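Local coordinates for recombination protein recR (Deinococcus radiodurans, PDB 1VDD) that binds DNA and zinc and probably acts with RecF and RecO in RecBC-independent recombinational DNA repair, at residues D148-A151 with L152-R156; S24-R27 with L28-L32. All coordinates share one frame; numbering follows the deposited sequence.

Contact 1 (D148-A151 with L152-R156); sequences DATA and LYLQR
From Leu152 N to Asp148 O through Gln155 N to Ala151 O, four consecutive i to i+4 hydrogen bonds tie residues 148-151 to 152-156 as successive turns of one alpha-helix. This helix, 145-158, is the crossover of a beta-alpha-beta unit in the Toprim domain, between the parallel strands 136-139 and 164-167. The bonds shorten along the run: Leu152 N lies 3.2 Å from Asp148 O, whereas Gln155 N lies 2.7 Å from Ala151 O. On the buried side Thr150 and Leu154 lie alongside each other, pointing the same way, with Thr150 CG2 4.2 Å from Leu154 CD1. Thr150 holds CG2 anti to its backbone N, which leaves OG1 beside that N, where it hydrogen-bonds to Glu146 O one turn back and to Leu111 N of a loop; two bonds thus fix the rotamer and satisfy a buried hydroxyl. Replacing Leu154 with an alanine would probably leave Thr150 CG2 without its methyl neighbour and open a gap on this buried side. Outward, Gln155 packs on Val196 of a second subunit. Beyond the oxygen of the first carbonyl, Leu152 CG comes within 3.3 Å of Asp148 O.

Contact 2 (S24-R27 with L28-L32); sequences SAQR and LAFHL
Gln26 meets Phe30 one turn further along helix 22-32, within the helix-hairpin-helix region of RecR. Phe30 N donates to Gln26 O at 3.0 Å, nearly straight at 169°, and the i to i+4 spacing that goes with this bond puts the two side chains on the same side of the helix. Phe30 can be followed outward from its backbone. Its CB stands 3.8 Å from Gln26 O, and CG, beside the backbone N, keeps a similar spacing from that oxygen. CD1 is the ring atom where the contact passes from backbone to side chain: it has Gln26 O at 3.7 Å and Gln26 CG slightly farther away. CE1 then reaches the glutamine chain itself, 3.6 Å from Gln26 CG and 3.8 Å from Gln26 NE2. Gln26 CG is anti to its backbone N (chi1 -176°), and the extended chain carries the amide past this side of the ring, the two planes 60° apart. The touch is van der Waals in character, made by the aliphatic stem as much as by the amide. At the amide's other branch, OE1 forms a weak hydrogen bond with Arg96 of a third subunit, whose Ile63 packs on Phe30. Leu28 turns the other way, its CB 3.2 Å from Ala25 O. Its own carbonyl accepts from both His31 N and Leu32 N, which approach from the same face of its plane. The inner side of the helix rests on helix 5-15 of the same chain: Ala25 lies on Ile11, Leu28 on Leu14, and Ala29 on Leu7 and Ile11, while Arg27 and His31 pack against Gly19 and Pro18 of the third subunit.

Contact 2 comes first along the chain, in the helix-hairpin-helix region, and contact 1 follows in the Toprim domain. Their centres lie about 43 Å apart on opposite sides of the chain's centre, and their nearest atoms are about 31 Å apart, so neither touches the other. The centre of contact 1 is about 16 Å from the chain's centre, that of contact 2 about 29 Å. In sequence the Cys57, Cys60, Cys69 and Cys72 zinc site falls between them. Both helices also face other copies in the four-chain assembly: residues 152-156 meet a second subunit through Gln155, whereas residues 24-32 pack against a third and a fourth subunit.

Contact 1 (D148-A151 with L152-R156)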
loop_
_atom_site.group_PDB
_atom_site.type_symbol
_atom_site.label_atom_id
_atom_site.label_comp_id
_atom_site.label_asym_id
_atom_site.label_seq_id
_atom_site.Cartn_x
_atom_site.Cartn_y
_atom_site.Cartn_z
ATOM N N ASP A 148 -5.603 7.988 -26.027
ATOM C CA ASP A 148 -6.709 7.667 -26.912
ATOM C C ASP A 148 -6.892 8.806 -27.907
ATOM O O ASP A 148 -7.081 8.582 -29.103
ATOM C CB ASP A 148 -7.986 7.472 -26.094
ATOM C CG ASP A 148 -8.948 6.495 -26.739
ATOM O OD1 ASP A 148 -10.043 6.263 -26.178
ATOM O OD2 ASP A 148 -8.600 5.953 -27.807
ATOM N N ALA A 149 -6.824 10.031 -27.406
ATOM C CA ALA A 149 -6.979 11.203 -28.249
ATOM C C ALA A 149 -5.806 11.396 -29.214
ATOM O O ALA A 149 -6.010 11.665 -30.402
ATOM C CB ALA A 149 -7.147 12.428 -27.385
ATOM N N THR A 150 -4.579 11.256 -28.713
ATOM C CA THR A 150 -3.397 11.431 -29.566
ATOM C C THR A 150 -3.479 10.492 -30.758
ATOM O O THR A 150 -3.301 10.908 -31.900
ATOM C CB THR A 150 -2.079 11.121 -28.819
ATOM O OG1 THR A 150 -2.103 11.721 -27.524
ATOM C CG2 THR A 150 -0.892 11.678 -29.598
ATOM N N ALA A 151 -3.760 9.224 -30.468
ATOM C CA ALA A 151 -3.865 8.178 -31.473
ATOM C C ALA A 151 -4.876 8.492 -32.560
ATOM O O ALA A 151 -4.572 8.392 -33.754
ATOM C CB ALA A 151 -4.218 6.859 -30.809
ATOM N N LEU A 152 -6.087 8.858 -32.158
ATOM C CA LEU A 152 -7.105 9.178 -33.147
ATOM C C LEU A 152 -6.650 10.376 -33.974
ATOM O O LEU A 152 -6.938 10.464 -35.160
ATOM C CB LEU A 152 -8.451 9.449 -32.471
ATOM C CG LEU A 152 -9.086 8.249 -31.746
ATOM C CD1 LEU A 152 -10.554 8.564 -31.452
ATOM C CD2 LEU A 152 -8.997 6.984 -32.603
ATOM N N TYR A 153 -5.918 11.290 -33.355
ATOM C CA TYR A 153 -5.426 12.434 -34.108
ATOM C C TYR A 153 -4.430 11.919 -35.130
ATOM O O TYR A 153 -4.464 12.307 -36.300
ATOM C CB TYR A 153 -4.716 13.442 -33.208
ATOM C CG TYR A 153 -4.076 14.554 -34.004
ATOM C CD1 TYR A 153 -4.839 15.603 -34.522
ATOM C CD2 TYR A 153 -2.716 14.526 -34.296
ATOM C CE1 TYR A 153 -4.265 16.588 -35.306
ATOM C CE2 TYR A 153 -2.131 15.506 -35.082
ATOM C CZ TYR A 153 -2.910 16.532 -35.584
ATOM O OH TYR A 153 -2.324 17.498 -36.365
ATOM N N LEU A 154 -3.538 11.040 -34.675
ATOM C CA LEU A 154 -2.509 10.471 -35.541
ATOM C C LEU A 154 -3.135 9.684 -36.682
ATOM O O LEU A 154 -2.685 9.774 -37.830
ATOM C CB LEU A 154 -1.559 9.587 -34.726
ATOM C CG LEU A 154 -0.680 10.352 -33.728
ATOM C CD1 LEU A 154 0.138 9.377 -32.898
ATOM C CD2 LEU A 154 0.233 11.312 -34.480
ATOM N N GLN A 155 -4.173 8.915 -36.362
ATOM C CA GLN A 155 -4.887 8.139 -37.370
ATOM C C GLN A 155 -5.365 9.084 -38.482
ATOM O O GLN A 155 -5.078 8.865 -39.662
ATOM C CB GLN A 155 -6.090 7.434 -36.735
ATOM C CG GLN A 155 -6.946 6.643 -37.718
ATOM C CD GLN A 155 -8.187 6.034 -37.072
ATOM O OE1 GLN A 155 -9.080 5.543 -37.767
ATOM N NE2 GLN A 155 -8.243 6.061 -35.741
ATOM N N ARG A 156 -6.092 10.132 -38.087
ATOM C CA ARG A 156 -6.611 11.126 -39.024
ATOM C C ARG A 156 -5.482 11.623 -39.913
ATOM O O ARG A 156 -5.558 11.543 -41.140
ATOM C CB ARG A 156 -7.205 12.325 -38.273
ATOM C CG ARG A 156 -8.465 12.042 -37.454
ATOM C CD ARG A 156 -9.710 11.954 -38.327
ATOM N NE ARG A 156 -10.886 11.469 -37.595
ATOM C CZ ARG A 156 -11.477 12.112 -36.588
ATOM N NH1 ARG A 156 -11.006 13.284 -36.173
ATOM N NH2 ARG A 156 -12.540 11.577 -35.990
#

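Contact 2 (S24-R27 with L28-L32)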
loop_
_atom_site.group_PDB
_atom_site.type_symbol
_atom_site.label_atom_id
_atom_site.label_comp_id
_atom_site.label_asym_id
_atom_site.label_seq_id
_atom_site.Cartn_x
_atom_site.Cartn_y
_atom_site.Cartn_z
ATOM N N SER A 24 13.084 10.551 2.032
ATOM C CA SER A 24 13.892 9.634 1.239
ATOM C C SER A 24 15.182 10.257 0.704
ATOM O O SER A 24 16.167 9.561 0.474
ATOM C CB SER A 24 13.072 9.078 0.083
ATOM O OG SER A 24 13.814 8.093 -0.612
ATOM N N ALA A 25 15.178 11.570 0.505
ATOM C CA ALA A 25 16.361 12.256 0.015
ATOM C C ALA A 25 17.436 12.203 1.103
ATOM O O ALA A 25 18.619 11.920 0.843
ATOM C CB ALA A 25 16.025 13.710 -0.312
ATOM N N GLN A 26 17.015 12.488 2.330
ATOM C CA GLN A 26 17.936 12.478 3.443
ATOM C C GLN A 26 18.476 11.058 3.582
ATOM O O GLN A 26 19.682 10.839 3.679
ATOM C CB GLN A 26 17.216 12.916 4.714
ATOM C CG GLN A 26 18.129 13.031 5.908
ATOM C CD GLN A 26 17.369 12.984 7.201
ATOM O OE1 GLN A 26 16.724 13.953 7.590
ATOM N NE2 GLN A 26 17.420 11.834 7.871
ATOM N N ARG A 27 17.566 10.095 3.573
ATOM C CA ARG A 27 17.932 8.699 3.678
ATOM C C ARG A 27 19.031 8.457 2.636
ATOM O O ARG A 27 20.013 7.750 2.891
ATOM C CB ARG A 27 16.700 7.838 3.366
ATOM C CG ARG A 27 16.567 6.549 4.171
ATOM C CD ARG A 27 15.265 5.814 3.833
ATOM N NE ARG A 27 15.279 5.183 2.510
ATOM C CZ ARG A 27 15.973 4.089 2.197
ATOM N NH1 ARG A 27 16.724 3.489 3.110
ATOM N NH2 ARG A 27 15.910 3.583 0.971
ATOM N N LEU A 28 18.874 9.082 1.470
ATOM C CA LEU A 28 19.828 8.922 0.380
ATOM C C LEU A 28 21.151 9.669 0.559
ATOM O O LEU A 28 22.205 9.176 0.162
ATOM C CB LEU A 28 19.181 9.345 -0.942
ATOM C CG LEU A 28 19.629 8.521 -2.150
ATOM C CD1 LEU A 28 18.459 7.700 -2.664
ATOM C CD2 LEU A 28 20.151 9.434 -3.229
ATOM N N ALA A 29 21.105 10.857 1.149
ATOM C CA ALA A 29 22.329 11.628 1.347
ATOM C C ALA A 29 23.253 10.933 2.347
ATOM O O ALA A 29 24.468 10.923 2.172
ATOM C CB ALA A 29 21.997 13.052 1.821
ATOM N N PHE A 30 22.671 10.344 3.386
ATOM C CA PHE A 30 23.448 9.653 4.404
ATOM C C PHE A 30 23.990 8.297 3.962
ATOM O O PHE A 30 24.761 7.656 4.679
ATOM C CB PHE A 30 22.610 9.515 5.667
ATOM C CG PHE A 30 22.486 10.788 6.431
ATOM C CD1 PHE A 30 21.296 11.132 7.047
ATOM C CD2 PHE A 30 23.572 11.658 6.524
ATOM C CE1 PHE A 30 21.184 12.327 7.745
ATOM C CE2 PHE A 30 23.477 12.855 7.219
ATOM C CZ PHE A 30 22.282 13.197 7.833
ATOM N N HIS A 31 23.575 7.862 2.780
ATOM C CA HIS A 31 24.051 6.610 2.215
ATOM C C HIS A 31 25.229 6.934 1.292
ATOM O O HIS A 31 26.167 6.136 1.143
ATOM C CB HIS A 31 22.955 5.949 1.392
ATOM C CG HIS A 31 23.480 5.085 0.288
ATOM N ND1 HIS A 31 23.920 3.797 0.495
ATOM C CD2 HIS A 31 23.678 5.344 -1.027
ATOM C CE1 HIS A 31 24.363 3.297 -0.647
ATOM N NE2 HIS A 31 24.225 4.215 -1.585
ATOM N N LEU A 32 25.145 8.102 0.656
ATOM C CA LEU A 32 26.175 8.581 -0.258
ATOM C C LEU A 32 27.423 8.929 0.530
ATOM O O LEU A 32 28.529 8.885 0.014
ATOM C CB LEU A 32 25.658 9.805 -1.015
ATOM C CG LEU A 32 24.632 9.443 -2.099
ATOM C CD1 LEU A 32 23.915 10.673 -2.579
ATOM C CD2 LEU A 32 25.331 8.749 -3.249
#